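Local coordinates for cobalamin biosynthesis protein CobN (Mycobacterium tuberculosis, PDB 7C6O) that probably serves as the large catalytic subunit of cobaltochelatase, the ATP-dependent enzyme that inserts cobalt into the corrin ring during cobalamin biosynthesis, at residues V552-W563 / L586-E597; L767-D778 / L790-I798. All coordinates share one frame; numbering follows the deposited sequence. Where two conformers were deposited one is given.

Overall arrangement
Contact 1 comes first along the chain: strand 551-555 runs into a loop and a short 3-10 turn, helix 576-581 follows, and strand 586-591 returns beside the first strand before leading into helix 595-604. It closes a beta-alpha-beta unit deep in the protein, its centre about 10 Å from the centre of the chain. Contact 2 opens only after contact 1 has closed, so the two neither nest nor cross. It joins the end of helix 750-769 and the start of helix 776-780 to helix 784-801, in a mainly helical part about 34 Å from the chain centre. The contact centres lie about 34 Å apart, and their nearest atoms about 12 Å.

Contact 1. Residues V552-W563 / L586-E597; sequences VVHLGKHGNLEW and LIYPFLVNDPGE
Tyr-588 OH is held twice by 552-563: it accepts a nearly straight bond from Gly-559 N (2.7 Å, 173°) and donates to the syn lone pair of Glu-562 OE2, also at 2.7 Å. His-554 CB sits over the centre of one face of the tyrosine ring, a CH-pi contact, while Gly-556 O lies in plane at its edge; the imidazole runs alongside and is bonded through NE2 to Ser-374. Phe-590 CE2 lies over the opposite face, toward its rim. Lys-557, which with Tyr-588 buries the most surface here, lays CB over the Phe-590 ring, 3.8 Å from its centroid. A bend at chi2 (-102°) then carries CE to 3.5 Å from Glu-597 CG. Lys-557 NZ makes long salt bridges to Asp-594 OD2 and Glu-597 OE2, and a water joins it to Asp-594 OD2 over shorter distances. Arg-892 and Thr-888 hold the other oxygens of these two acids. Glu-597 also puts CB 3.7 Å from His-558 ND1, a buried atom without a polar partner. Between the backbones, Ile-587 N donates to Val-552 O (2.8 Å) and His-554 N to Ile-587 O (3.0 Å). This parallel pairing, between strands flanking helix 576-581, is that of a beta-alpha-beta unit.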
loop_
_atom_site.group_PDB
_atom_site.type_symbol
_atom_site.label_atom_id
_atom_site.label_comp_id
_atom_site.label_asym_id
_atom_site.label_seq_id
_atom_site.Cartn_x
_atom_site.Cartn_y
_atom_site.Cartn_z
ATOM N N VAL A 552 7.222 -12.315 15.286
ATOM C CA VAL A 552 8.270 -11.855 14.385
ATOM C C VAL A 552 8.198 -10.336 14.316
ATOM O O VAL A 552 7.109 -9.766 14.167
ATOM C CB VAL A 552 8.122 -12.474 12.982
ATOM C CG1 VAL A 552 9.191 -11.928 12.039
ATOM C CG2 VAL A 552 8.187 -13.991 13.059
ATOM N N VAL A 553 9.349 -9.684 14.443
ATOM C CA VAL A 553 9.483 -8.254 14.199
ATOM C C VAL A 553 10.363 -8.085 12.968
ATOM O O VAL A 553 11.530 -8.495 12.973
ATOM C CB VAL A 553 10.080 -7.514 15.407
ATOM C CG1 VAL A 553 10.229 -6.025 15.098
ATOM C CG2 VAL A 553 9.221 -7.723 16.649
ATOM N N HIS A 554 9.811 -7.497 11.912
ATOM C CA HIS A 554 10.590 -7.175 10.723
ATOM C C HIS A 554 10.920 -5.690 10.720
ATOM O O HIS A 554 10.022 -4.851 10.842
ATOM C CB HIS A 554 9.852 -7.545 9.437
ATOM C CG HIS A 554 10.746 -7.562 8.237
ATOM N ND1 HIS A 554 11.222 -8.730 7.681
ATOM C CD2 HIS A 554 11.286 -6.554 7.513
ATOM C CE1 HIS A 554 12.001 -8.441 6.654
ATOM N NE2 HIS A 554 12.058 -7.127 6.532
ATOM N N LEU A 555 12.199 -5.368 10.554
ATOM C CA LEU A 555 12.683 -4.004 10.751
ATOM C C LEU A 555 12.685 -3.230 9.434
ATOM O O LEU A 555 13.549 -3.444 8.577
ATOM C CB LEU A 555 14.074 -4.024 11.377
ATOM C CG LEU A 555 14.039 -4.283 12.881
ATOM C CD1 LEU A 555 15.431 -4.192 13.476
ATOM C CD2 LEU A 555 13.091 -3.303 13.556
ATOM N N GLY A 556 11.723 -2.323 9.281
ATOM C CA GLY A 556 11.778 -1.315 8.244
ATOM C C GLY A 556 11.250 -1.773 6.895
ATOM O O GLY A 556 11.074 -2.961 6.612
ATOM N N LYS A 557 11.017 -0.782 6.032
ATOM C CA LYS A 557 10.479 -1.012 4.695
ATOM C C LYS A 557 11.599 -1.382 3.727
ATOM O O LYS A 557 12.512 -0.577 3.505
ATOM C CB LYS A 557 9.750 0.240 4.204
ATOM C CG LYS A 557 9.216 0.155 2.777
ATOM C CD LYS A 557 10.082 0.898 1.783
ATOM C CE LYS A 557 9.448 0.908 0.401
ATOM N NZ LYS A 557 10.369 1.431 -0.647
ATOM N N HIS A 558 11.545 -2.585 3.145
ATOM C CA HIS A 558 10.599 -3.653 3.484
ATOM C C HIS A 558 11.235 -4.991 3.124
ATOM O O HIS A 558 12.239 -5.029 2.413
ATOM C CB HIS A 558 9.259 -3.501 2.749
ATOM C CG HIS A 558 9.381 -3.453 1.256
ATOM N ND1 HIS A 558 9.067 -2.329 0.522
ATOM C CD2 HIS A 558 9.772 -4.389 0.359
ATOM C CE1 HIS A 558 9.266 -2.573 -0.760
ATOM N NE2 HIS A 558 9.694 -3.816 -0.887
ATOM N N GLY A 559 10.639 -6.089 3.603
ATOM C CA GLY A 559 11.108 -7.419 3.271
ATOM C C GLY A 559 10.418 -7.991 2.043
ATOM O O GLY A 559 9.628 -7.332 1.370
ATOM N N ASN A 560 10.728 -9.258 1.753
ATOM C CA ASN A 560 10.215 -9.906 0.555
ATOM C C ASN A 560 9.099 -10.909 0.817
ATOM O O ASN A 560 8.471 -11.366 -0.144
ATOM C CB ASN A 560 11.350 -10.606 -0.214
ATOM C CG ASN A 560 12.082 -11.660 0.615
ATOM O OD1 ASN A 560 11.542 -12.225 1.566
ATOM N ND2 ASN A 560 13.327 -11.935 0.238
ATOM N N LEU A 561 8.832 -11.268 2.075
ATOM C CA LEU A 561 7.828 -12.296 2.343
ATOM C C LEU A 561 6.456 -11.878 1.824
ATOM O O LEU A 561 5.767 -12.661 1.159
ATOM C CB LEU A 561 7.767 -12.607 3.839
ATOM C CG LEU A 561 6.822 -13.753 4.223
ATOM C CD1 LEU A 561 7.423 -14.606 5.328
ATOM C CD2 LEU A 561 5.451 -13.234 4.642
ATOM N N GLU A 562 6.043 -10.643 2.118
ATOM C CA GLU A 562 4.734 -10.183 1.668
ATOM C C GLU A 562 4.683 -9.917 0.169
ATOM O O GLU A 562 3.632 -9.500 -0.330
ATOM C CB GLU A 562 4.317 -8.927 2.442
ATOM C CG GLU A 562 5.184 -7.690 2.206
ATOM C CD GLU A 562 6.388 -7.603 3.138
ATOM O OE1 GLU A 562 6.906 -8.656 3.564
ATOM O OE2 GLU A 562 6.816 -6.469 3.446
ATOM N N TRP A 563 5.775 -10.158 -0.559
ATOM C CA TRP A 563 5.806 -9.989 -2.005
ATOM C C TRP A 563 6.026 -11.305 -2.739
ATOM O O TRP A 563 6.254 -11.292 -3.954
ATOM C CB TRP A 563 6.883 -8.972 -2.392
ATOM C CG TRP A 563 6.625 -7.625 -1.795
ATOM C CD1 TRP A 563 7.128 -7.136 -0.623
ATOM C CD2 TRP A 563 5.772 -6.603 -2.325
ATOM N NE1 TRP A 563 6.647 -5.865 -0.397
ATOM C CE2 TRP A 563 5.813 -5.517 -1.427
ATOM C CE3 TRP A 563 4.979 -6.500 -3.472
ATOM C CZ2 TRP A 563 5.094 -4.342 -1.641
ATOM C CZ3 TRP A 563 4.266 -5.330 -3.685
ATOM C CH2 TRP A 563 4.330 -4.268 -2.773
ATOM N N LEU A 586 3.162 -10.942 13.219
ATOM C CA LEU A 586 4.165 -10.130 12.539
ATOM C C LEU A 586 3.975 -8.670 12.924
ATOM O O LEU A 586 2.915 -8.086 12.669
ATOM C CB LEU A 586 4.077 -10.306 11.020
ATOM C CG LEU A 586 4.991 -9.436 10.150
ATOM C CD1 LEU A 586 6.457 -9.679 10.477
ATOM C CD2 LEU A 586 4.721 -9.678 8.664
ATOM N N ILE A 587 5.000 -8.091 13.540
ATOM C CA ILE A 587 5.017 -6.688 13.940
ATOM C C ILE A 587 6.065 -5.987 13.089
ATOM O O ILE A 587 7.188 -6.485 12.949
ATOM C CB ILE A 587 5.314 -6.544 15.442
ATOM C CG1 ILE A 587 4.266 -7.315 16.251
ATOM C CG2 ILE A 587 5.346 -5.075 15.844
ATOM C CD1 ILE A 587 4.700 -7.641 17.657
ATOM N N TYR A 588 5.704 -4.839 12.522
ATOM C CA TYR A 588 6.392 -4.312 11.344
ATOM C C TYR A 588 6.536 -2.799 11.429
ATOM O O TYR A 588 5.678 -2.053 10.939
ATOM C CB TYR A 588 5.629 -4.710 10.080
ATOM C CG TYR A 588 6.455 -4.987 8.842
ATOM C CD1 TYR A 588 7.617 -4.277 8.566
ATOM C CD2 TYR A 588 6.046 -5.957 7.932
ATOM C CE1 TYR A 588 8.353 -4.536 7.416
ATOM C CE2 TYR A 588 6.772 -6.223 6.790
ATOM C CZ TYR A 588 7.921 -5.512 6.534
ATOM O OH TYR A 588 8.631 -5.787 5.391
ATOM N N PRO A 589 7.610 -2.307 12.046
ATOM C CA PRO A 589 7.904 -0.868 11.966
ATOM C C PRO A 589 8.030 -0.435 10.511
ATOM O O PRO A 589 8.705 -1.086 9.712
ATOM C CB PRO A 589 9.229 -0.733 12.723
ATOM C CG PRO A 589 9.233 -1.901 13.669
ATOM C CD PRO A 589 8.555 -3.018 12.927
ATOM N N PHE A 590 7.357 0.661 10.161
ATOM C CA PHE A 590 7.194 0.987 8.752
ATOM C C PHE A 590 7.111 2.491 8.546
ATOM O O PHE A 590 6.430 3.190 9.295
ATOM C CB PHE A 590 5.942 0.317 8.179
ATOM C CG PHE A 590 6.129 -0.204 6.792
ATOM C CD1 PHE A 590 6.038 0.646 5.704
ATOM C CD2 PHE A 590 6.416 -1.540 6.577
ATOM C CE1 PHE A 590 6.225 0.169 4.424
ATOM C CE2 PHE A 590 6.602 -2.027 5.299
ATOM C CZ PHE A 590 6.505 -1.175 4.222
ATOM N N LEU A 591 7.790 2.977 7.510
ATOM C CA LEU A 591 7.830 4.408 7.235
ATOM C C LEU A 591 6.435 4.944 6.923
ATOM O O LEU A 591 5.703 4.370 6.114
ATOM C CB LEU A 591 8.780 4.676 6.069
ATOM C CG LEU A 591 8.956 6.126 5.625
ATOM C CD1 LEU A 591 9.467 6.997 6.771
ATOM C CD2 LEU A 591 9.894 6.196 4.427
ATOM N N VAL A 592 6.083 6.067 7.559
ATOM C CA VAL A 592 4.713 6.576 7.508
ATOM C C VAL A 592 4.320 7.018 6.101
ATOM O O VAL A 592 3.144 6.923 5.724
ATOM C CB VAL A 592 4.534 7.717 8.531
ATOM C CG1 VAL A 592 5.481 8.879 8.228
ATOM C CG2 VAL A 592 3.084 8.197 8.564
ATOM N N ASN A 593 5.268 7.500 5.295
ATOM C CA ASN A 593 4.935 8.005 3.968
ATOM C C ASN A 593 5.141 6.965 2.871
ATOM O O ASN A 593 5.241 7.328 1.695
ATOM C CB ASN A 593 5.729 9.276 3.656
ATOM C CG ASN A 593 7.208 9.018 3.477
ATOM O OD1 ASN A 593 7.931 8.808 4.448
ATOM N ND2 ASN A 593 7.673 9.059 2.234
ATOM N N ASP A 594 5.175 5.678 3.222
ATOM C CA ASP A 594 5.176 4.584 2.250
ATOM C C ASP A 594 3.928 3.728 2.459
ATOM O O ASP A 594 4.023 2.549 2.833
ATOM C CB ASP A 594 6.443 3.737 2.362
ATOM C CG ASP A 594 7.668 4.442 1.806
ATOM O OD1 ASP A 594 7.527 5.558 1.260
ATOM O OD2 ASP A 594 8.775 3.876 1.912
ATOM N N PRO A 595 2.737 4.287 2.207
ATOM C CA PRO A 595 1.503 3.546 2.527
ATOM C C PRO A 595 1.316 2.273 1.722
ATOM O O PRO A 595 0.831 1.274 2.266
ATOM C CB PRO A 595 0.399 4.568 2.226
ATOM C CG PRO A 595 1.012 5.505 1.242
ATOM C CD PRO A 595 2.449 5.610 1.627
ATOM N N GLY A 596 1.672 2.280 0.437
ATOM C CA GLY A 596 1.418 1.111 -0.392
ATOM C C GLY A 596 2.201 -0.106 0.061
ATOM O O GLY A 596 1.655 -1.207 0.186
ATOM N N GLU A 597 3.494 0.077 0.323
ATOM C CA GLU A 597 4.321 -1.053 0.723
ATOM C C GLU A 597 3.924 -1.569 2.103
ATOM O O GLU A 597 3.932 -2.781 2.345
ATOM C CB GLU A 597 5.795 -0.653 0.684
ATOM C CG GLU A 597 6.266 -0.168 -0.689
ATOM C CD GLU A 597 6.033 1.322 -0.915
ATOM O OE1 GLU A 597 5.209 1.926 -0.194
ATOM O OE2 GLU A 597 6.684 1.895 -1.816
HETATM O O HOH W 1 10.239 4.002 -0.552
HETATM O O HOH W 2 6.206 -4.204 2.016
#

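Contact 2. Residues L767-D778 / L790-I798; sequences LQATGWDPSAAD and LRFAATEVI
Trp-772, whose N closes the Schellman motif that ends helix 750-769, lays its indole against Ile-798 of helix 784-801. Here the end of helix 750-769 and the turn after it pack on helix 784-801, and the apolar contacts come first. Ile-798 CD1 is centred over one indole face, 3.5 Å from the centroid of the six-membered ring and 12° off its normal, a CH-pi contact; CG1 approaches CD2 of the tryptophan from the same side. Gln-768 CA covers the opposite face, so the ring lies between the end of helix 750-769 and the isoleucine. Ala-794 CB fits under the turn, 3.2 Å from Trp-772 O and 3.9 Å from Pro-774 CG. Deeper in, Leu-767 CD2 reaches Leu-790 O, the two side chains running antiparallel alongside each other, and Ala-777 CB meets Leu-790 CB.

Capping bonds shape the turn. Gly-771, at positive phi, is the C-prime residue, and Trp-772 N returns to Leu-767 O. Asp-773 OD1 accepts from both Ser-775 N and Ser-775 OG, which come from the same face of its carboxylate, and so caps the turn into helix 776-780.

Polar links complete the contact. One water donates to both Trp-772 O and Ala-794 O, bridging the two backbones. The Arg-791 chain bends at chi3 (38°), and its NH1 forms a salt bridge with Asp-778 OD2 at 3.2 Å, carboxylate and guanidinium planes 42° apart. A second water, in plane at the edge of that guanidinium, accepts from Arg-791 NH1 at 2.9 Å and from Asp-778 N.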
loop_
_atom_site.group_PDB
_atom_site.type_symbol
_atom_site.label_atom_id
_atom_site.label_comp_id
_atom_site.label_asym_id
_atom_site.label_seq_id
_atom_site.Cartn_x
_atom_site.Cartn_y
_atom_site.Cartn_z
ATOM N N LEU A 767 9.402 30.764 18.350
ATOM C CA LEU A 767 8.338 29.955 18.935
ATOM C C LEU A 767 8.909 28.752 19.671
ATOM O O LEU A 767 8.434 28.392 20.756
ATOM C CB LEU A 767 7.362 29.505 17.847
ATOM C CG LEU A 767 6.165 28.676 18.315
ATOM C CD1 LEU A 767 5.300 29.490 19.266
ATOM C CD2 LEU A 767 5.350 28.185 17.128
ATOM N N GLN A 768 9.932 28.116 19.095
ATOM C CA GLN A 768 10.595 27.007 19.772
ATOM C C GLN A 768 11.202 27.455 21.095
ATOM O O GLN A 768 11.167 26.715 22.086
ATOM C CB GLN A 768 11.670 26.414 18.862
ATOM C CG GLN A 768 12.410 25.234 19.459
ATOM C CD GLN A 768 13.504 24.719 18.547
ATOM O OE1 GLN A 768 14.341 25.487 18.071
ATOM N NE2 GLN A 768 13.499 23.416 18.294
ATOM N N ALA A 769 11.755 28.671 21.132
ATOM C CA ALA A 769 12.392 29.174 22.345
ATOM C C ALA A 769 11.404 29.381 23.485
ATOM O O ALA A 769 11.818 29.402 24.648
ATOM C CB ALA A 769 13.128 30.481 22.048
ATOM N N THR A 770 10.116 29.541 23.185
ATOM C CA THR A 770 9.090 29.664 24.210
ATOM C C THR A 770 8.547 28.314 24.660
ATOM O O THR A 770 7.585 28.273 25.432
ATOM C CB THR A 770 7.927 30.524 23.708
ATOM O OG1 THR A 770 7.151 29.771 22.763
ATOM C CG2 THR A 770 8.444 31.789 23.042
ATOM N N GLY A 771 9.137 27.216 24.198
ATOM C CA GLY A 771 8.551 25.915 24.448
ATOM C C GLY A 771 7.320 25.650 23.614
ATOM O O GLY A 771 6.413 24.945 24.067
ATOM N N TRP A 772 7.261 26.215 22.406
ATOM C CA TRP A 772 6.125 26.046 21.499
ATOM C C TRP A 772 4.817 26.489 22.156
ATOM O O TRP A 772 3.788 25.817 22.056
ATOM C CB TRP A 772 6.032 24.603 20.999
ATOM C CG TRP A 772 7.298 24.128 20.350
ATOM C CD1 TRP A 772 8.261 23.340 20.910
ATOM C CD2 TRP A 772 7.744 24.421 19.020
ATOM N NE1 TRP A 772 9.274 23.116 20.009
ATOM C CE2 TRP A 772 8.982 23.772 18.842
ATOM C CE3 TRP A 772 7.214 25.167 17.962
ATOM C CZ2 TRP A 772 9.697 23.843 17.648
ATOM C CZ3 TRP A 772 7.926 25.236 16.778
ATOM C CH2 TRP A 772 9.154 24.579 16.632
ATOM N N ASP A 773 4.861 27.634 22.824
ATOM C CA ASP A 773 3.683 28.185 23.483
ATOM C C ASP A 773 2.719 28.733 22.438
ATOM O O ASP A 773 3.086 29.653 21.696
ATOM C CB ASP A 773 4.103 29.283 24.458
ATOM C CG ASP A 773 3.001 29.660 25.435
ATOM O OD1 ASP A 773 1.809 29.524 25.089
ATOM O OD2 ASP A 773 3.333 30.102 26.556
ATOM N N PRO A 774 1.491 28.213 22.344
ATOM C CA PRO A 774 0.559 28.721 21.322
ATOM C C PRO A 774 0.226 30.192 21.482
ATOM O O PRO A 774 0.029 30.886 20.476
ATOM C CB PRO A 774 -0.687 27.843 21.516
ATOM C CG PRO A 774 -0.206 26.636 22.254
ATOM C CD PRO A 774 0.907 27.115 23.132
ATOM N N SER A 775 0.156 30.692 22.718
ATOM C CA SER A 775 -0.169 32.096 22.939
ATOM C C SER A 775 0.944 33.026 22.476
ATOM O O SER A 775 0.686 34.210 22.237
ATOM C CB SER A 775 -0.463 32.344 24.419
ATOM O OG SER A 775 0.695 32.129 25.208
ATOM N N ALA A 776 2.169 32.520 22.346
ATOM C CA ALA A 776 3.278 33.350 21.899
ATOM C C ALA A 776 3.173 33.740 20.432
ATOM O O ALA A 776 3.922 34.618 19.993
ATOM C CB ALA A 776 4.604 32.630 22.148
ATOM N N ALA A 777 2.264 33.126 19.671
ATOM C CA ALA A 777 2.200 33.375 18.233
ATOM C C ALA A 777 1.854 34.830 17.938
ATOM O O ALA A 777 2.584 35.522 17.219
ATOM C CB ALA A 777 1.184 32.433 17.584
ATOM N N ASP A 778 0.737 35.314 18.490
ATOM C CA ASP A 778 0.334 36.697 18.252
ATOM C C ASP A 778 1.383 37.684 18.744
ATOM O O ASP A 778 1.529 38.769 18.172
ATOM C CB ASP A 778 -1.012 36.979 18.919
ATOM C CG ASP A 778 -2.189 36.567 18.056
ATOM O OD1 ASP A 778 -2.143 36.807 16.830
ATOM O OD2 ASP A 778 -3.160 36.004 18.604
ATOM N N LEU A 790 1.784 29.753 13.044
ATOM C CA LEU A 790 2.576 29.447 14.231
ATOM C C LEU A 790 1.719 28.793 15.307
ATOM O O LEU A 790 2.187 27.903 16.029
ATOM C CB LEU A 790 3.234 30.718 14.767
ATOM C CG LEU A 790 4.231 31.413 13.838
ATOM C CD1 LEU A 790 4.794 32.666 14.494
ATOM C CD2 LEU A 790 5.349 30.461 13.444
ATOM N N ARG A 791 0.462 29.225 15.433
ATOM C CA ARG A 791 -0.443 28.607 16.396
ATOM C C ARG A 791 -0.770 27.177 15.990
ATOM O O ARG A 791 -0.860 26.286 16.843
ATOM C CB ARG A 791 -1.714 29.449 16.523
ATOM C CG ARG A 791 -2.469 29.281 17.831
ATOM C CD ARG A 791 -3.272 30.541 18.174
ATOM N NE ARG A 791 -3.863 31.162 16.989
ATOM C CZ ARG A 791 -3.561 32.381 16.548
ATOM N NH1 ARG A 791 -2.682 33.130 17.202
ATOM N NH2 ARG A 791 -4.148 32.859 15.458
ATOM N N PHE A 792 -0.944 26.941 14.686
ATOM C CA PHE A 792 -1.145 25.583 14.190
ATOM C C PHE A 792 0.060 24.704 14.495
ATOM O O PHE A 792 -0.094 23.535 14.869
ATOM C CB PHE A 792 -1.422 25.621 12.686
ATOM C CG PHE A 792 -1.540 24.263 12.050
ATOM C CD1 PHE A 792 -2.681 23.498 12.222
ATOM C CD2 PHE A 792 -0.515 23.761 11.263
ATOM C CE1 PHE A 792 -2.794 22.252 11.630
ATOM C CE2 PHE A 792 -0.621 22.517 10.669
ATOM C CZ PHE A 792 -1.763 21.762 10.852
ATOM N N ALA A 793 1.268 25.251 14.349
ATOM C CA ALA A 793 2.469 24.489 14.675
ATOM C C ALA A 793 2.491 24.097 16.146
ATOM O O ALA A 793 2.835 22.961 16.490
ATOM C CB ALA A 793 3.716 25.298 14.318
ATOM N N ALA A 794 2.120 25.024 17.030
ATOM C CA ALA A 794 2.182 24.742 18.459
ATOM C C ALA A 794 1.042 23.837 18.907
ATOM O O ALA A 794 1.226 23.016 19.812
ATOM C CB ALA A 794 2.172 26.048 19.254
ATOM N N THR A 795 -0.129 23.958 18.286
ATOM C CA THR A 795 -1.304 23.201 18.701
ATOM C C THR A 795 -1.349 21.800 18.103
ATOM O O THR A 795 -1.736 20.849 18.792
ATOM C CB THR A 795 -2.577 23.965 18.321
ATOM O OG1 THR A 795 -2.568 25.254 18.947
ATOM C CG2 THR A 795 -3.808 23.205 18.772
ATOM N N GLU A 796 -0.956 21.643 16.839
ATOM C CA GLU A 796 -1.084 20.368 16.147
ATOM C C GLU A 796 0.251 19.725 15.804
ATOM O O GLU A 796 0.475 18.563 16.150
ATOM C CB GLU A 796 -1.914 20.547 14.867
ATOM C CG GLU A 796 -3.346 20.976 15.111
ATOM C CD GLU A 796 -4.177 19.896 15.779
ATOM O OE1 GLU A 796 -3.757 18.716 15.766
ATOM O OE2 GLU A 796 -5.256 20.229 16.317
ATOM N N VAL A 797 1.146 20.450 15.128
ATOM C CA VAL A 797 2.378 19.839 14.627
ATOM C C VAL A 797 3.230 19.320 15.780
ATOM O O VAL A 797 3.615 18.145 15.811
ATOM C CB VAL A 797 3.160 20.840 13.760
ATOM C CG1 VAL A 797 4.433 20.195 13.229
ATOM C CG2 VAL A 797 2.293 21.352 12.621
ATOM N N ILE A 798 3.536 20.189 16.745
ATOM C CA ILE A 798 4.439 19.802 17.831
ATOM C C ILE A 798 3.873 18.669 18.682
ATOM O O ILE A 798 4.598 17.690 18.924
ATOM C CB ILE A 798 4.821 21.040 18.665
ATOM C CG1 ILE A 798 5.644 22.004 17.816
ATOM C CG2 ILE A 798 5.586 20.627 19.917
ATOM C CD1 ILE A 798 6.942 21.412 17.340
HETATM O O HOH W 3 2.912 23.287 21.855
HETATM O O HOH W 4 -1.258 33.525 19.687
#